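Local coordinates for protein prophenoloxidase b (Marsupenaeus japonicus, PDB 3WKY) that is the inactive precursor of a type 3 copper phenoloxidase, which probably hydroxylates monophenols and oxidises o-diphenols at a paired copper centre, at residues Phe222-Tyr233 with Phe393-Phe404. Numbering follows the deposited sequence.
Sequences FYYMHHNLVARY and FFRWHKFIDNVF. With CUO (Cu2-o2 cluster), chain J.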
ATOM      1  N   PHE A 222     -12.498  -8.565 -37.298  1.00 13.90           N
ATOM      2  CA  PHE A 222     -12.581  -7.939 -35.972  1.00 15.43           C
ATOM      3  C   PHE A 222     -11.216  -7.357 -35.597  1.00 15.05           C
ATOM      4  O   PHE A 222     -11.100  -6.166 -35.283  1.00 15.96           O
ATOM      5  CB  PHE A 222     -13.058  -8.944 -34.935  1.00 16.22           C
ATOM      6  CG  PHE A 222     -12.987  -8.429 -33.524  1.00 15.12           C
ATOM      7  CD1 PHE A 222     -13.873  -7.464 -33.090  1.00 16.90           C
ATOM      8  CD2 PHE A 222     -12.018  -8.901 -32.648  1.00 20.28           C
ATOM      9  CE1 PHE A 222     -13.807  -6.968 -31.787  1.00 19.05           C
ATOM     10  CE2 PHE A 222     -11.952  -8.418 -31.329  1.00 18.90           C
ATOM     11  CZ  PHE A 222     -12.841  -7.456 -30.910  1.00 16.91           C
ATOM     12  N   TYR A 223     -10.178  -8.186 -35.663  1.00 16.06           N
ATOM     13  CA  TYR A 223      -8.813  -7.706 -35.470  1.00 13.84           C
ATOM     14  C   TYR A 223      -8.487  -6.519 -36.369  1.00 17.26           C
ATOM     15  O   TYR A 223      -8.000  -5.495 -35.892  1.00 14.85           O
ATOM     16  CB  TYR A 223      -7.804  -8.830 -35.738  1.00 14.84           C
ATOM     17  CG  TYR A 223      -6.488  -8.328 -36.269  1.00 15.30           C
ATOM     18  CD1 TYR A 223      -5.612  -7.610 -35.454  1.00 16.16           C
ATOM     19  CD2 TYR A 223      -6.103  -8.578 -37.590  1.00 13.61           C
ATOM     20  CE1 TYR A 223      -4.384  -7.141 -35.948  1.00 18.19           C
ATOM     21  CE2 TYR A 223      -4.890  -8.117 -38.081  1.00 16.51           C
ATOM     22  CZ  TYR A 223      -4.034  -7.406 -37.258  1.00 17.81           C
ATOM     23  OH  TYR A 223      -2.824  -6.954 -37.747  1.00 19.38           O
ATOM     24  N   TYR A 224      -8.745  -6.660 -37.669  1.00 15.49           N
ATOM     25  CA  TYR A 224      -8.232  -5.713 -38.645  1.00 15.77           C
ATOM     26  C   TYR A 224      -8.880  -4.344 -38.534  1.00 15.53           C
ATOM     27  O   TYR A 224      -8.193  -3.330 -38.578  1.00 15.65           O
ATOM     28  CB  TYR A 224      -8.421  -6.262 -40.061  1.00 16.00           C
ATOM     29  CG  TYR A 224      -7.700  -5.454 -41.117  1.00 15.05           C
ATOM     30  CD1 TYR A 224      -6.320  -5.277 -41.061  1.00 17.07           C
ATOM     31  CD2 TYR A 224      -8.397  -4.886 -42.181  1.00 17.92           C
ATOM     32  CE1 TYR A 224      -5.639  -4.551 -42.054  1.00 18.21           C
ATOM     33  CE2 TYR A 224      -7.724  -4.150 -43.175  1.00 16.60           C
ATOM     34  CZ  TYR A 224      -6.355  -3.993 -43.101  1.00 19.67           C
ATOM     35  OH  TYR A 224      -5.692  -3.270 -44.080  1.00 19.52           O
ATOM     36  N   MET A 225     -10.203  -4.303 -38.393  1.00 14.84           N
ATOM     37  CA  MET A 225     -10.857  -3.014 -38.303  1.00 16.47           C
ATOM     38  C   MET A 225     -10.387  -2.311 -37.030  1.00 13.63           C
ATOM     39  O   MET A 225     -10.061  -1.123 -37.049  1.00 15.25           O
ATOM     40  CB  MET A 225     -12.387  -3.152 -38.331  1.00 13.62           C
ATOM     41  CG  MET A 225     -13.119  -1.797 -38.239  1.00 16.55           C
ATOM     42  SD  MET A 225     -13.197  -1.105 -36.544  1.00 18.50           S
ATOM     43  CE  MET A 225     -14.825  -1.627 -36.040  1.00 18.32           C
ATOM     44  N   HIS A 226     -10.372  -3.035 -35.913  1.00 15.99           N
ATOM     45  CA  HIS A 226      -9.976  -2.403 -34.659  1.00 16.29           C
ATOM     46  C   HIS A 226      -8.517  -2.001 -34.611  1.00 16.81           C
ATOM     47  O   HIS A 226      -8.166  -0.999 -33.982  1.00 15.41           O
ATOM     48  CB  HIS A 226     -10.390  -3.256 -33.454  1.00 13.74           C
ATOM     49  CG  HIS A 226     -11.865  -3.338 -33.300  1.00 15.16           C
ATOM     50  ND1 HIS A 226     -12.632  -4.278 -33.955  1.00 15.78           N
ATOM     51  CD2 HIS A 226     -12.726  -2.554 -32.610  1.00 19.42           C
ATOM     52  CE1 HIS A 226     -13.904  -4.087 -33.654  1.00 19.53           C
ATOM     53  NE2 HIS A 226     -13.984  -3.042 -32.854  1.00 19.39           N
ATOM     54  N   HIS A 227      -7.669  -2.767 -35.291  1.00 15.55           N
ATOM     55  CA  HIS A 227      -6.266  -2.403 -35.415  1.00 14.19           C
ATOM     56  C   HIS A 227      -6.146  -1.056 -36.106  1.00 17.26           C
ATOM     57  O   HIS A 227      -5.386  -0.189 -35.692  1.00 13.68           O
ATOM     58  CB  HIS A 227      -5.487  -3.430 -36.234  1.00 15.39           C
ATOM     59  CG  HIS A 227      -4.129  -2.941 -36.617  1.00 17.37           C
ATOM     60  ND1 HIS A 227      -3.113  -2.798 -35.694  1.00 19.80           N
ATOM     61  CD2 HIS A 227      -3.642  -2.481 -37.793  1.00 20.37           C
ATOM     62  CE1 HIS A 227      -2.046  -2.300 -36.296  1.00 22.86           C
ATOM     63  NE2 HIS A 227      -2.338  -2.099 -37.568  1.00 20.32           N
ATOM     64  N   ASN A 228      -6.904  -0.888 -37.180  1.00 15.97           N
ATOM     65  CA  ASN A 228      -6.881   0.355 -37.929  1.00 17.18           C
ATOM     66  C   ASN A 228      -7.481   1.512 -37.141  1.00 16.20           C
ATOM     67  O   ASN A 228      -6.988   2.640 -37.199  1.00 16.29           O
ATOM     68  CB  ASN A 228      -7.603   0.151 -39.269  1.00 16.03           C
ATOM     69  CG  ASN A 228      -6.689  -0.415 -40.316  1.00 14.96           C
ATOM     70  OD1 ASN A 228      -6.029   0.340 -41.022  1.00 16.14           O
ATOM     71  ND2 ASN A 228      -6.618  -1.754 -40.409  1.00 14.41           N
ATOM     72  N   LEU A 229      -8.534   1.220 -36.379  1.00 15.49           N
ATOM     73  CA  LEU A 229      -9.153   2.206 -35.506  1.00 15.96           C
ATOM     74  C   LEU A 229      -8.169   2.708 -34.427  1.00 17.28           C
ATOM     75  O   LEU A 229      -8.035   3.917 -34.209  1.00 14.16           O
ATOM     76  CB  LEU A 229     -10.412   1.585 -34.878  1.00 14.32           C
ATOM     77  CG  LEU A 229     -11.248   2.361 -33.864  1.00 13.39           C
ATOM     78  CD1 LEU A 229     -11.595   3.755 -34.379  1.00 14.41           C
ATOM     79  CD2 LEU A 229     -12.508   1.554 -33.602  1.00 15.42           C
ATOM     80  N   VAL A 230      -7.488   1.783 -33.759  1.00 14.12           N
ATOM     81  CA  VAL A 230      -6.451   2.137 -32.781  1.00 14.88           C
ATOM     82  C   VAL A 230      -5.265   2.884 -33.412  1.00 18.78           C
ATOM     83  O   VAL A 230      -4.788   3.888 -32.870  1.00 13.25           O
ATOM     84  CB  VAL A 230      -5.944   0.878 -32.044  1.00 15.76           C
ATOM     85  CG1 VAL A 230      -4.733   1.228 -31.151  1.00 16.43           C
ATOM     86  CG2 VAL A 230      -7.083   0.271 -31.199  1.00 15.16           C
ATOM     87  N   ALA A 231      -4.792   2.404 -34.559  1.00 15.59           N
ATOM     88  CA  ALA A 231      -3.657   3.050 -35.226  1.00 13.64           C
ATOM     89  C   ALA A 231      -3.983   4.501 -35.577  1.00 14.67           C
ATOM     90  O   ALA A 231      -3.185   5.402 -35.325  1.00 14.57           O
ATOM     91  CB  ALA A 231      -3.257   2.278 -36.480  1.00 15.16           C
ATOM     92  N   ARG A 232      -5.160   4.728 -36.152  1.00 13.84           N
ATOM     93  CA  ARG A 232      -5.541   6.083 -36.546  1.00 15.77           C
ATOM     94  C   ARG A 232      -5.755   6.988 -35.339  1.00 16.00           C
ATOM     95  O   ARG A 232      -5.432   8.172 -35.375  1.00 16.43           O
ATOM     96  CB  ARG A 232      -6.762   6.065 -37.481  1.00 13.68           C
ATOM     97  CG  ARG A 232      -6.347   5.693 -38.927  1.00 13.83           C
ATOM     98  CD  ARG A 232      -7.538   5.375 -39.807  1.00 13.58           C
ATOM     99  NE  ARG A 232      -7.081   5.092 -41.171  1.00 17.41           N
ATOM    100  CZ  ARG A 232      -6.972   6.006 -42.128  1.00 20.17           C
ATOM    101  NH1 ARG A 232      -7.290   7.273 -41.888  1.00 17.50           N
ATOM    102  NH2 ARG A 232      -6.535   5.645 -43.334  1.00 19.32           N
ATOM    103  N   TYR A 233      -6.265   6.422 -34.255  1.00 16.06           N
ATOM    104  CA  TYR A 233      -6.392   7.179 -33.026  1.00 13.31           C
ATOM    105  C   TYR A 233      -5.030   7.669 -32.568  1.00 13.07           C
ATOM    106  O   TYR A 233      -4.872   8.838 -32.201  1.00 16.18           O
ATOM    107  CB  TYR A 233      -6.998   6.290 -31.962  1.00 10.19           C
ATOM    108  CG  TYR A 233      -7.232   6.937 -30.612  1.00 12.80           C
ATOM    109  CD1 TYR A 233      -8.097   8.025 -30.470  1.00 14.46           C
ATOM    110  CD2 TYR A 233      -6.627   6.418 -29.469  1.00 14.73           C
ATOM    111  CE1 TYR A 233      -8.352   8.589 -29.206  1.00 16.23           C
ATOM    112  CE2 TYR A 233      -6.866   6.977 -28.205  1.00 12.70           C
ATOM    113  CZ  TYR A 233      -7.732   8.056 -28.086  1.00 16.75           C
ATOM    114  OH  TYR A 233      -7.984   8.597 -26.840  1.00 16.06           O
ATOM    115  N   PHE A 393     -12.077   3.147 -24.185  1.00 13.37           N
ATOM    116  CA  PHE A 393     -12.277   2.295 -25.364  1.00 14.84           C
ATOM    117  C   PHE A 393     -10.937   1.961 -26.009  1.00 12.61           C
ATOM    118  O   PHE A 393     -10.664   0.804 -26.402  1.00 11.85           O
ATOM    119  CB  PHE A 393     -13.160   2.994 -26.401  1.00 11.98           C
ATOM    120  CG  PHE A 393     -13.357   2.183 -27.656  1.00 11.60           C
ATOM    121  CD1 PHE A 393     -14.388   1.257 -27.739  1.00 15.97           C
ATOM    122  CD2 PHE A 393     -12.482   2.320 -28.735  1.00 16.04           C
ATOM    123  CE1 PHE A 393     -14.559   0.487 -28.896  1.00 15.21           C
ATOM    124  CE2 PHE A 393     -12.637   1.558 -29.899  1.00 15.73           C
ATOM    125  CZ  PHE A 393     -13.679   0.633 -29.977  1.00 12.99           C
ATOM    126  N   PHE A 394     -10.104   2.980 -26.144  1.00 12.85           N
ATOM    127  CA  PHE A 394      -8.854   2.796 -26.866  1.00 15.07           C
ATOM    128  C   PHE A 394      -7.787   2.130 -26.006  1.00 14.43           C
ATOM    129  O   PHE A 394      -6.905   1.455 -26.521  1.00 13.18           O
ATOM    130  CB  PHE A 394      -8.400   4.114 -27.490  1.00 14.37           C
ATOM    131  CG  PHE A 394      -9.304   4.569 -28.598  1.00 13.45           C
ATOM    132  CD1 PHE A 394      -9.071   4.161 -29.912  1.00 14.49           C
ATOM    133  CD2 PHE A 394     -10.418   5.360 -28.324  1.00 14.47           C
ATOM    134  CE1 PHE A 394      -9.934   4.549 -30.942  1.00 14.52           C
ATOM    135  CE2 PHE A 394     -11.281   5.753 -29.339  1.00 16.56           C
ATOM    136  CZ  PHE A 394     -11.029   5.357 -30.656  1.00 13.50           C
ATOM    137  N   ARG A 395      -7.886   2.276 -24.690  1.00 13.95           N
ATOM    138  CA  ARG A 395      -6.997   1.517 -23.829  1.00 14.15           C
ATOM    139  C   ARG A 395      -7.373   0.034 -23.881  1.00 13.13           C
ATOM    140  O   ARG A 395      -6.500  -0.836 -23.897  1.00 13.69           O
ATOM    141  CB  ARG A 395      -7.058   2.050 -22.381  1.00 11.50           C
ATOM    142  CG  ARG A 395      -6.601   3.519 -22.240  1.00 16.62           C
ATOM    143  CD  ARG A 395      -6.125   3.815 -20.794  1.00 11.62           C
ATOM    144  NE  ARG A 395      -5.022   2.916 -20.442  1.00 13.45           N
ATOM    145  CZ  ARG A 395      -4.687   2.569 -19.204  1.00 18.90           C
ATOM    146  NH1 ARG A 395      -5.377   3.032 -18.162  1.00 17.78           N
ATOM    147  NH2 ARG A 395      -3.667   1.737 -19.008  1.00 14.37           N
ATOM    148  N   TRP A 396      -8.674  -0.253 -23.899  1.00 12.96           N
ATOM    149  CA  TRP A 396      -9.136  -1.633 -23.993  1.00 13.12           C
ATOM    150  C   TRP A 396      -8.739  -2.222 -25.349  1.00 14.72           C
ATOM    151  O   TRP A 396      -8.244  -3.350 -25.437  1.00 13.23           O
ATOM    152  CB  TRP A 396     -10.654  -1.703 -23.784  1.00 10.70           C
ATOM    153  CG  TRP A 396     -11.178  -3.106 -23.722  1.00 11.99           C
ATOM    154  CD1 TRP A 396     -12.084  -3.685 -24.579  1.00 15.82           C
ATOM    155  CD2 TRP A 396     -10.817  -4.127 -22.768  1.00 12.39           C
ATOM    156  NE1 TRP A 396     -12.318  -4.992 -24.206  1.00 17.62           N
ATOM    157  CE2 TRP A 396     -11.557  -5.290 -23.104  1.00 14.16           C
ATOM    158  CE3 TRP A 396      -9.963  -4.164 -21.656  1.00 16.57           C
ATOM    159  CZ2 TRP A 396     -11.438  -6.493 -22.387  1.00 14.21           C
ATOM    160  CZ3 TRP A 396      -9.859  -5.364 -20.923  1.00 16.51           C
ATOM    161  CH2 TRP A 396     -10.603  -6.506 -21.291  1.00 15.68           C
ATOM    162  N   HIS A 397      -8.924  -1.449 -26.408  1.00 13.01           N
ATOM    163  CA  HIS A 397      -8.563  -1.956 -27.730  1.00 14.71           C
ATOM    164  C   HIS A 397      -7.084  -2.001 -28.031  1.00 15.79           C
ATOM    165  O   HIS A 397      -6.654  -2.778 -28.884  1.00 15.36           O
ATOM    166  CB  HIS A 397      -9.377  -1.297 -28.847  1.00 13.67           C
ATOM    167  CG  HIS A 397     -10.666  -2.002 -29.048  1.00 14.85           C
ATOM    168  ND1 HIS A 397     -10.753  -3.169 -29.770  1.00 16.07           N
ATOM    169  CD2 HIS A 397     -11.877  -1.816 -28.470  1.00 15.11           C
ATOM    170  CE1 HIS A 397     -11.988  -3.639 -29.693  1.00 19.27           C
ATOM    171  NE2 HIS A 397     -12.679  -2.834 -28.911  1.00 17.51           N
ATOM    172  N   LYS A 398      -6.298  -1.186 -27.333  1.00 13.02           N
ATOM    173  CA  LYS A 398      -4.854  -1.356 -27.418  1.00 15.85           C
ATOM    174  C   LYS A 398      -4.462  -2.692 -26.766  1.00 12.70           C
ATOM    175  O   LYS A 398      -3.608  -3.400 -27.285  1.00 14.91           O
ATOM    176  CB  LYS A 398      -4.100  -0.176 -26.790  1.00 15.45           C
ATOM    177  CG  LYS A 398      -2.574  -0.301 -26.905  1.00 10.79           C
ATOM    178  CD  LYS A 398      -2.095  -0.129 -28.371  1.00 11.89           C
ATOM    179  CE  LYS A 398      -0.589  -0.330 -28.452  1.00 16.60           C
ATOM    180  NZ  LYS A 398      -0.038   0.100 -29.786  1.00 19.03           N
ATOM    181  N   PHE A 399      -5.087  -3.049 -25.643  1.00 12.60           N
ATOM    182  CA  PHE A 399      -4.857  -4.380 -25.065  1.00 12.13           C
ATOM    183  C   PHE A 399      -5.229  -5.473 -26.067  1.00 15.43           C
ATOM    184  O   PHE A 399      -4.465  -6.420 -26.301  1.00 14.50           O
ATOM    185  CB  PHE A 399      -5.657  -4.571 -23.766  1.00 12.95           C
ATOM    186  CG  PHE A 399      -5.934  -6.022 -23.438  1.00 13.84           C
ATOM    187  CD1 PHE A 399      -4.897  -6.889 -23.129  1.00 14.94           C
ATOM    188  CD2 PHE A 399      -7.235  -6.511 -23.437  1.00 15.25           C
ATOM    189  CE1 PHE A 399      -5.145  -8.237 -22.843  1.00 15.53           C
ATOM    190  CE2 PHE A 399      -7.497  -7.836 -23.148  1.00 15.68           C
ATOM    191  CZ  PHE A 399      -6.455  -8.707 -22.853  1.00 17.01           C
ATOM    192  N   ILE A 400      -6.413  -5.341 -26.653  1.00 13.67           N
ATOM    193  CA  ILE A 400      -6.881  -6.319 -27.630  1.00 12.49           C
ATOM    194  C   ILE A 400      -5.918  -6.391 -28.819  1.00 13.96           C
ATOM    195  O   ILE A 400      -5.538  -7.490 -29.261  1.00 14.17           O
ATOM    196  CB  ILE A 400      -8.327  -5.998 -28.084  1.00 13.25           C
ATOM    197  CG1 ILE A 400      -9.297  -6.190 -26.902  1.00 13.97           C
ATOM    198  CG2 ILE A 400      -8.741  -6.894 -29.247  1.00 13.22           C
ATOM    199  CD1 ILE A 400      -9.321  -7.629 -26.349  1.00 15.14           C
ATOM    200  N   ASP A 401      -5.476  -5.239 -29.312  1.00 13.35           N
ATOM    201  CA  ASP A 401      -4.553  -5.256 -30.450  1.00 16.45           C
ATOM    202  C   ASP A 401      -3.215  -5.887 -30.045  1.00 16.08           C
ATOM    203  O   ASP A 401      -2.544  -6.534 -30.861  1.00 14.60           O
ATOM    204  CB  ASP A 401      -4.330  -3.851 -30.998  1.00 11.87           C
ATOM    205  CG  ASP A 401      -3.672  -3.864 -32.368  1.00 19.46           C
ATOM    206  OD1 ASP A 401      -4.307  -4.356 -33.325  1.00 20.40           O
ATOM    207  OD2 ASP A 401      -2.524  -3.396 -32.493  1.00 20.07           O
ATOM    208  N   ASN A 402      -2.818  -5.680 -28.791  1.00 14.36           N
ATOM    209  CA  ASN A 402      -1.611  -6.314 -28.264  1.00 12.92           C
ATOM    210  C   ASN A 402      -1.697  -7.834 -28.290  1.00 15.98           C
ATOM    211  O   ASN A 402      -0.695  -8.504 -28.541  1.00 15.51           O
ATOM    212  CB  ASN A 402      -1.322  -5.851 -26.814  1.00 14.44           C
ATOM    213  CG  ASN A 402      -0.686  -4.477 -26.749  1.00 17.20           C
ATOM    214  OD1 ASN A 402      -0.253  -3.919 -27.771  1.00 17.13           O
ATOM    215  ND2 ASN A 402      -0.597  -3.927 -25.528  1.00 15.21           N
ATOM    216  N   VAL A 403      -2.874  -8.386 -27.992  1.00 13.15           N
ATOM    217  CA  VAL A 403      -3.053  -9.831 -28.055  1.00 13.03           C
ATOM    218  C   VAL A 403      -2.867 -10.286 -29.502  1.00 14.17           C
ATOM    219  O   VAL A 403      -2.163 -11.265 -29.784  1.00 14.41           O
ATOM    220  CB  VAL A 403      -4.448 -10.264 -27.587  1.00 13.13           C
ATOM    221  CG1 VAL A 403      -4.584 -11.797 -27.628  1.00 12.44           C
ATOM    222  CG2 VAL A 403      -4.728  -9.749 -26.151  1.00 13.95           C
ATOM    223  N   PHE A 404      -3.511  -9.577 -30.415  1.00 12.19           N
ATOM    224  CA  PHE A 404      -3.388  -9.936 -31.838  1.00 14.70           C
ATOM    225  C   PHE A 404      -1.944  -9.831 -32.339  1.00 16.17           C
ATOM    226  O   PHE A 404      -1.478 -10.698 -33.081  1.00 15.93           O
ATOM    227  CB  PHE A 404      -4.335  -9.083 -32.687  1.00 13.67           C
ATOM    228  CG  PHE A 404      -5.796  -9.462 -32.543  1.00 14.74           C
ATOM    229  CD1 PHE A 404      -6.204 -10.780 -32.697  1.00 15.62           C
ATOM    230  CD2 PHE A 404      -6.761  -8.499 -32.239  1.00 12.34           C
ATOM    231  CE1 PHE A 404      -7.553 -11.139 -32.571  1.00 11.99           C
ATOM    232  CE2 PHE A 404      -8.107  -8.853 -32.113  1.00 13.61           C
ATOM    233  CZ  PHE A 404      -8.500 -10.180 -32.278  1.00 12.78           C
TER
HETATM  234 CU1  CUO J 708     -15.776  -2.588 -31.695  1.00 26.47          CU
HETATM  235 CU2  CUO J 708     -14.700  -3.459 -28.370  1.00 20.77          CU
HETATM  236  O1  CUO J 708     -15.692  -3.739 -30.064  1.00 34.54           O
HETATM  237  O2  CUO J 708     -16.114  -2.238 -29.496  1.00 28.87           O
HETATM  238  O   HOH W   1      -7.042  -5.136 -33.140  1.00 16.69           O
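Tyr-233 and Phe-394 lie face to face, ring centroids 3.7 Å apart and planes nearly parallel, and the phenylalanine is the one to follow outward. Its CB sits against Tyr-233 CE2; CG and CD1 come down over the CG-CD2-CE2 side of the tyrosine ring; CD2 lies over Tyr-233 CZ, and CE2 by CD1 and CE1 of that ring; CE1 meets Tyr-233 CB and Leu-229 CG, and CZ both Tyr-233 CD1 and Leu-229 CD1. The other face is taken by Phe-393 of its own helix. With an alanine in place of Tyr-233, one face of Phe-394 would probably lose its cover and Arg-190 the hydroxyl it pairs with here.

Midway along, Val-230 CG2 packs on His-397 CB at 3.6 Å. Beyond it the buried carboxylate of Asp-401 faces His-227: ND1 donates to OD1 at 3.1 Å, bent to 141°, on the syn side but tilted out of the carboxylate plane, while the second bond, to OD2, is weak. A water bridges Asp-401 OD1 to the carbonyl of Tyr-223, and a salt bridge from Arg-525 to OD2 would be expected to stabilise the negative charge of Asp-401. At the Tyr-223 end, CB of Tyr-223 makes a CH-pi contact over the centre of the Phe-404 ring, with the tyrosine's edge turned to the same ring.

His-226 and His-397 hold nearly parallel rings, slid apart. CG of His-226 is anti to the carbonyl carbon (chi1 -67°), letting ND1 donate to Phe-222 O at 2.8 Å while NE2 binds one copper; His-397 NE2 binds the other. His-199 and His-203 complete the first set of histidine ligands, His-357 and His-361 the second. Two helices crossing at -126°, each giving a histidine to a different copper, belong to the four-helix core of the type 3 dicopper site of the hemocyanin family.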